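Local coordinates for protein-arginine-phosphatase (Bacillus subtilis subsp. subtilis, PDB 4KK3) that removes phosphate from phosphoarginine residues of many proteins, counteracting the arginine kinase McsB and restoring DNA binding by the CtsR repressor, at residues 3-8 with 136-141; 72-77 with 93-98. One frame throughout, in Å; residues are numbered along the deposited sequence.

How the interactions relate
Interactions 1 and 2 illustrate how the strands and helices around the parallel β-sheet of an α/β fold are packed both near the active-site strand and at the periphery. In interaction 1, the strand leading to the nucleophile C7 meets helix 124-145; the side chains of F5 and R13 are about 8 Å apart. Interaction 2 falls, in sequence, between the two segments of interaction 1, and the centres of the two contacts are about 18 Å apart. I4 joins them: its CG2 lies 3.8 Å from A77 CB, and its CD1 packs near CD1 of L73. Interaction 2 stands farther from the site: the side chain of F95 is about 12 Å from that of N10, which binds substrate.

Interaction 1 of 2, residues 3-8 with 136-141; sequences IIFVCT and ELLRQL. With PO4 (phosphate ion), chain B.
The far end of the F5 ring, at CZ and CE1, meets helix 124-145: L141 CD2 sits at the ring edge, near the ring plane, while L138 CD2 approaches obliquely. Strand 2-7 belongs to the parallel sheet of the low molecular weight phosphatase fold and runs directly into the phosphate-binding P-loop, so one strand faces the core with F5 and delivers the catalytic residue at its end. L138 CD2 straddles the bond at the rim of the ring, 3.7 Å from both F5 CZ and CE1. L141 is more distant, with CD2 4.2 Å from F5 CZ; its CG swings opposite the backbone N (chi1 179°), sending the isobutyl group toward the ring and letting it pack also on F21, L81 and Y108. The contact depends on the reach of these side chains, because even the nearest CA atoms, those of F5 and L138, are 11.0 Å apart. All three touching residues are buried and apolar.

At the other end of the segment, C7 SG lies 3.4 Å from O4 of a bound phosphate ion, which probably came from the crystallisation liquor. Backbone amides of G9, T11, C12 and R13 also bind this ion, as expected of a loop built to cradle a substrate phosphoryl group. T8 adds a weak bond, its backbone N 3.1 Å from phosphate O3 and bent to 131° at the hydrogen.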
loop_
_atom_site.group_PDB
_atom_site.type_symbol
_atom_site.label_atom_id
_atom_site.label_comp_id
_atom_site.label_asym_id
_atom_site.label_seq_id
_atom_site.Cartn_x
_atom_site.Cartn_y
_atom_site.Cartn_z
ATOM N N ILE A 3 -6.176 -7.137 -2.958
ATOM C CA ILE A 3 -5.519 -6.394 -1.904
ATOM C C ILE A 3 -5.451 -4.934 -2.311
ATOM O O ILE A 3 -5.109 -4.621 -3.452
ATOM C CB ILE A 3 -4.095 -6.905 -1.674
ATOM C CG1 ILE A 3 -4.102 -8.415 -1.452
ATOM C CG2 ILE A 3 -3.455 -6.194 -0.483
ATOM C CD1 ILE A 3 -4.634 -8.811 -0.136
ATOM N N ILE A 4 -5.802 -4.040 -1.394
ATOM C CA ILE A 4 -5.611 -2.614 -1.644
ATOM C C ILE A 4 -4.752 -1.932 -0.569
ATOM O O ILE A 4 -4.984 -2.085 0.621
ATOM C CB ILE A 4 -6.950 -1.867 -1.868
ATOM C CG1 ILE A 4 -6.705 -0.395 -2.200
ATOM C CG2 ILE A 4 -7.846 -1.966 -0.661
ATOM C CD1 ILE A 4 -7.888 0.272 -2.854
ATOM N N PHE A 5 -3.736 -1.194 -1.010
ATOM C CA PHE A 5 -2.886 -0.411 -0.113
ATOM C C PHE A 5 -3.417 1.011 -0.070
ATOM O O PHE A 5 -3.751 1.566 -1.100
ATOM C CB PHE A 5 -1.439 -0.406 -0.639
ATOM C CG PHE A 5 -0.793 -1.757 -0.602
ATOM C CD1 PHE A 5 -0.432 -2.326 0.609
ATOM C CD2 PHE A 5 -0.548 -2.455 -1.777
ATOM C CE1 PHE A 5 0.154 -3.571 0.659
ATOM C CE2 PHE A 5 0.039 -3.713 -1.747
ATOM C CZ PHE A 5 0.408 -4.269 -0.534
ATOM N N VAL A 6 -3.513 1.600 1.119
ATOM C CA VAL A 6 -4.098 2.936 1.249
ATOM C C VAL A 6 -3.175 3.902 1.997
ATOM O O VAL A 6 -2.629 3.557 3.053
ATOM C CB VAL A 6 -5.444 2.870 2.023
ATOM C CG1 VAL A 6 -5.972 4.288 2.260
ATOM C CG2 VAL A 6 -6.460 2.049 1.259
ATOM N N CYS A 7 -2.998 5.109 1.456
ATOM C CA CYS A 7 -2.274 6.160 2.174
ATOM C C CYS A 7 -3.070 7.458 2.101
ATOM O O CYS A 7 -4.284 7.427 1.930
ATOM C CB CYS A 7 -0.838 6.342 1.640
ATOM S SG CYS A 7 -0.713 6.756 -0.125
ATOM N N THR A 8 -2.401 8.594 2.241
ATOM C CA THR A 8 -3.111 9.866 2.205
ATOM C C THR A 8 -3.302 10.347 0.754
ATOM O O THR A 8 -4.423 10.467 0.257
ATOM C CB THR A 8 -2.353 10.935 3.016
ATOM O OG1 THR A 8 -2.193 10.493 4.373
ATOM C CG2 THR A 8 -3.101 12.260 2.991
ATOM N N GLU A 136 10.734 -4.712 3.052
ATOM C CA GLU A 136 10.868 -5.723 4.092
ATOM C C GLU A 136 9.506 -6.220 4.574
ATOM O O GLU A 136 9.309 -7.413 4.793
ATOM C CB GLU A 136 11.688 -5.178 5.266
ATOM C CG GLU A 136 11.825 -6.147 6.425
ATOM C CD GLU A 136 12.818 -5.682 7.470
ATOM O OE1 GLU A 136 14.027 -5.608 7.163
ATOM O OE2 GLU A 136 12.387 -5.393 8.602
ATOM N N LEU A 137 8.561 -5.299 4.739
ATOM C CA LEU A 137 7.210 -5.671 5.165
ATOM C C LEU A 137 6.486 -6.493 4.103
ATOM O O LEU A 137 5.767 -7.462 4.402
ATOM C CB LEU A 137 6.411 -4.410 5.463
ATOM C CG LEU A 137 6.833 -3.710 6.755
ATOM C CD1 LEU A 137 6.312 -2.279 6.797
ATOM C CD2 LEU A 137 6.342 -4.498 7.956
ATOM N N LEU A 138 6.689 -6.107 2.851
ATOM C CA LEU A 138 5.958 -6.701 1.744
ATOM C C LEU A 138 6.502 -8.077 1.387
ATOM O O LEU A 138 5.743 -8.939 0.958
ATOM C CB LEU A 138 5.971 -5.770 0.531
ATOM C CG LEU A 138 5.208 -4.464 0.818
ATOM C CD1 LEU A 138 5.468 -3.451 -0.293
ATOM C CD2 LEU A 138 3.715 -4.690 0.996
ATOM N N ARG A 139 7.804 -8.282 1.581
ATOM C CA ARG A 139 8.365 -9.629 1.462
ATOM C C ARG A 139 7.763 -10.580 2.490
ATOM O O ARG A 139 7.442 -11.724 2.160
ATOM C CB ARG A 139 9.895 -9.624 1.547
ATOM C CG ARG A 139 10.539 -8.984 0.328
ATOM C CD ARG A 139 12.030 -9.224 0.255
ATOM N NE ARG A 139 12.607 -8.544 -0.904
ATOM C CZ ARG A 139 12.567 -9.015 -2.148
ATOM N NH1 ARG A 139 11.982 -10.179 -2.408
ATOM N NH2 ARG A 139 13.114 -8.324 -3.136
ATOM N N GLN A 140 7.590 -10.102 3.720
ATOM C CA GLN A 140 6.965 -10.911 4.767
ATOM C C GLN A 140 5.497 -11.160 4.452
ATOM O O GLN A 140 5.003 -12.264 4.667
ATOM C CB GLN A 140 7.060 -10.253 6.138
ATOM C CG GLN A 140 8.437 -9.871 6.626
ATOM C CD GLN A 140 8.371 -9.081 7.930
ATOM O OE1 GLN A 140 7.963 -9.610 8.971
ATOM N NE2 GLN A 140 8.747 -7.804 7.873
ATOM N N LEU A 141 4.800 -10.129 3.966
ATOM C CA LEU A 141 3.401 -10.264 3.578
ATOM C C LEU A 141 3.218 -11.392 2.573
ATOM O O LEU A 141 2.316 -12.216 2.705
ATOM C CB LEU A 141 2.839 -8.947 3.017
ATOM C CG LEU A 141 1.376 -8.940 2.546
ATOM C CD1 LEU A 141 0.419 -9.173 3.721
ATOM C CD2 LEU A 141 1.014 -7.627 1.844
HETATM P P PO4 B . 1.440 9.718 0.443
HETATM O O1 PO4 B . 2.265 8.542 0.870
HETATM O O2 PO4 B . 2.283 10.979 0.579
HETATM O O3 PO4 B . 0.261 9.861 1.421
HETATM O O4 PO4 B . 0.900 9.642 -0.951
#

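Interaction 2 of 2, residues 72-77 with 93-98; sequences ELMESA and SQFGRY
Selenomethionine M74 wedges between F95 and Y98, making the close-packed half of a helix-to-loop contact. Its chain folds at both chi2 (-64°) and chi3 (-54°), which curls the methyl group CE back to within 3.6 Å of Y98 CB, while M74 CB rests 3.8 Å from Y98 CD2. M74 CG lies over one face of the F95 ring, 4.1 Å from F95 CG, and Q94 CB covers the opposite face toward its rim. The tyrosine ring also slides beneath the helix backbone: M74 O stands 4.0 Å above the plane of the Y98 ring, over its centre, and is itself hydrogen-bonded by K101 NZ. With the backbone as it stands, a CB at G96 would run into Y98 CE2.

The outer side is looser. E75 CB comes within 3.5 Å of Y98 OH, but the rest of that exposed side chain leads away, and the phenol instead hydrogen-bonds to E71 OE2. A leucine in place of Y98 would probably leave that carboxylate oxygen without its phenolic partner and open a gap beneath M74 O.

The contact thus fastens the loop that follows helix 85-94 to the side of helix 71-76. L69 touches both M74 and F95, K101 also binds A77 O just ahead of strand 102-104, and S76 touches D2 of strand 2-7.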
loop_
_atom_site.group_PDB
_atom_site.type_symbol
_atom_site.label_atom_id
_atom_site.label_comp_id
_atom_site.label_asym_id
_atom_site.label_seq_id
_atom_site.Cartn_x
_atom_site.Cartn_y
_atom_site.Cartn_z
ATOM N N GLU A 72 -17.060 1.451 -3.530
ATOM C CA GLU A 72 -16.948 0.288 -4.408
ATOM C C GLU A 72 -15.651 -0.491 -4.188
ATOM O O GLU A 72 -15.664 -1.722 -4.118
ATOM C CB GLU A 72 -17.045 0.707 -5.874
ATOM C CG GLU A 72 -17.096 -0.460 -6.843
ATOM C CD GLU A 72 -16.642 -0.077 -8.237
ATOM O OE1 GLU A 72 -15.417 0.080 -8.438
ATOM O OE2 GLU A 72 -17.506 0.067 -9.128
ATOM N N LEU A 73 -14.536 0.229 -4.096
ATOM C CA LEU A 73 -13.244 -0.395 -3.815
ATOM C C LEU A 73 -13.232 -1.063 -2.442
ATOM O O LEU A 73 -12.688 -2.159 -2.277
ATOM C CB LEU A 73 -12.116 0.635 -3.898
ATOM C CG LEU A 73 -11.817 1.258 -5.261
ATOM C CD1 LEU A 73 -10.763 2.352 -5.116
ATOM C CD2 LEU A 73 -11.361 0.198 -6.249
HETATM N N MSE A 74 -13.827 -0.392 -1.458
HETATM C CA MSE A 74 -13.875 -0.911 -0.096
HETATM C C MSE A 74 -14.710 -2.185 -0.006
HETATM O O MSE A 74 -14.365 -3.109 0.725
HETATM C CB MSE A 74 -14.403 0.151 0.878
HETATM C CG MSE A 74 -13.409 1.268 1.191
HETATM SE SE MSE A 74 -11.816 0.602 2.107
HETATM C CE MSE A 74 -12.728 -0.311 3.569
ATOM N N GLU A 75 -15.805 -2.233 -0.757
ATOM C CA GLU A 75 -16.670 -3.410 -0.754
ATOM C C GLU A 75 -15.972 -4.606 -1.399
ATOM O O GLU A 75 -16.046 -5.724 -0.889
ATOM C CB GLU A 75 -17.994 -3.112 -1.473
ATOM C CG GLU A 75 -19.010 -4.261 -1.462
ATOM C CD GLU A 75 -18.723 -5.336 -2.507
ATOM O OE1 GLU A 75 -18.230 -4.996 -3.605
ATOM O OE2 GLU A 75 -18.983 -6.526 -2.223
ATOM N N SER A 76 -15.303 -4.366 -2.525
ATOM C CA SER A 76 -14.730 -5.451 -3.325
ATOM C C SER A 76 -13.409 -6.008 -2.800
ATOM O O SER A 76 -13.036 -7.135 -3.129
ATOM C CB SER A 76 -14.543 -5.004 -4.776
ATOM O OG SER A 76 -13.814 -5.975 -5.507
ATOM N N ALA A 77 -12.695 -5.218 -2.005
ATOM C CA ALA A 77 -11.411 -5.658 -1.463
ATOM C C ALA A 77 -11.571 -6.816 -0.487
ATOM O O ALA A 77 -12.523 -6.856 0.293
ATOM C CB ALA A 77 -10.690 -4.489 -0.780
ATOM N N SER A 93 -14.537 6.406 9.130
ATOM C CA SER A 93 -15.435 7.557 9.226
ATOM C C SER A 93 -16.066 7.908 7.884
ATOM O O SER A 93 -17.162 8.464 7.831
ATOM C CB SER A 93 -14.707 8.772 9.806
ATOM O OG SER A 93 -13.714 9.258 8.913
ATOM N N GLN A 94 -15.372 7.575 6.802
ATOM C CA GLN A 94 -15.810 7.971 5.468
ATOM C C GLN A 94 -16.526 6.866 4.693
ATOM O O GLN A 94 -17.285 7.152 3.767
ATOM C CB GLN A 94 -14.627 8.513 4.658
ATOM C CG GLN A 94 -14.043 9.802 5.215
ATOM C CD GLN A 94 -15.094 10.887 5.417
ATOM O OE1 GLN A 94 -15.222 11.451 6.509
ATOM N NE2 GLN A 94 -15.847 11.190 4.362
ATOM N N PHE A 95 -16.300 5.611 5.068
ATOM C CA PHE A 95 -16.913 4.507 4.336
ATOM C C PHE A 95 -17.689 3.544 5.218
ATOM O O PHE A 95 -17.921 3.816 6.399
ATOM C CB PHE A 95 -15.866 3.774 3.487
ATOM C CG PHE A 95 -15.147 4.681 2.541
ATOM C CD1 PHE A 95 -15.783 5.162 1.409
ATOM C CD2 PHE A 95 -13.857 5.093 2.807
ATOM C CE1 PHE A 95 -15.136 6.021 0.548
ATOM C CE2 PHE A 95 -13.202 5.953 1.950
ATOM C CZ PHE A 95 -13.842 6.416 0.819
ATOM N N GLY A 96 -18.100 2.428 4.625
ATOM C CA GLY A 96 -19.009 1.495 5.268
ATOM C C GLY A 96 -18.411 0.688 6.402
ATOM O O GLY A 96 -17.307 0.976 6.883
ATOM N N ARG A 97 -19.158 -0.332 6.819
ATOM C CA ARG A 97 -18.783 -1.192 7.931
ATOM C C ARG A 97 -17.801 -2.267 7.498
ATOM O O ARG A 97 -18.178 -3.427 7.292
ATOM C CB ARG A 97 -20.036 -1.850 8.520
ATOM C CG ARG A 97 -21.131 -0.867 8.903
ATOM C CD ARG A 97 -20.779 -0.124 10.181
ATOM N NE ARG A 97 -20.410 -1.046 11.255
ATOM C CZ ARG A 97 -19.899 -0.667 12.423
ATOM N NH1 ARG A 97 -19.701 0.619 12.680
ATOM N NH2 ARG A 97 -19.580 -1.575 13.331
ATOM N N TYR A 98 -16.534 -1.885 7.391
ATOM C CA TYR A 98 -15.515 -2.785 6.856
ATOM C C TYR A 98 -14.308 -2.933 7.751
ATOM O O TYR A 98 -13.242 -3.320 7.274
ATOM C CB TYR A 98 -15.031 -2.299 5.494
ATOM C CG TYR A 98 -16.119 -2.227 4.462
ATOM C CD1 TYR A 98 -16.796 -3.368 4.069
ATOM C CD2 TYR A 98 -16.468 -1.017 3.874
ATOM C CE1 TYR A 98 -17.800 -3.312 3.126
ATOM C CE2 TYR A 98 -17.467 -0.953 2.923
ATOM C CZ TYR A 98 -18.132 -2.103 2.559
ATOM O OH TYR A 98 -19.136 -2.048 1.621
#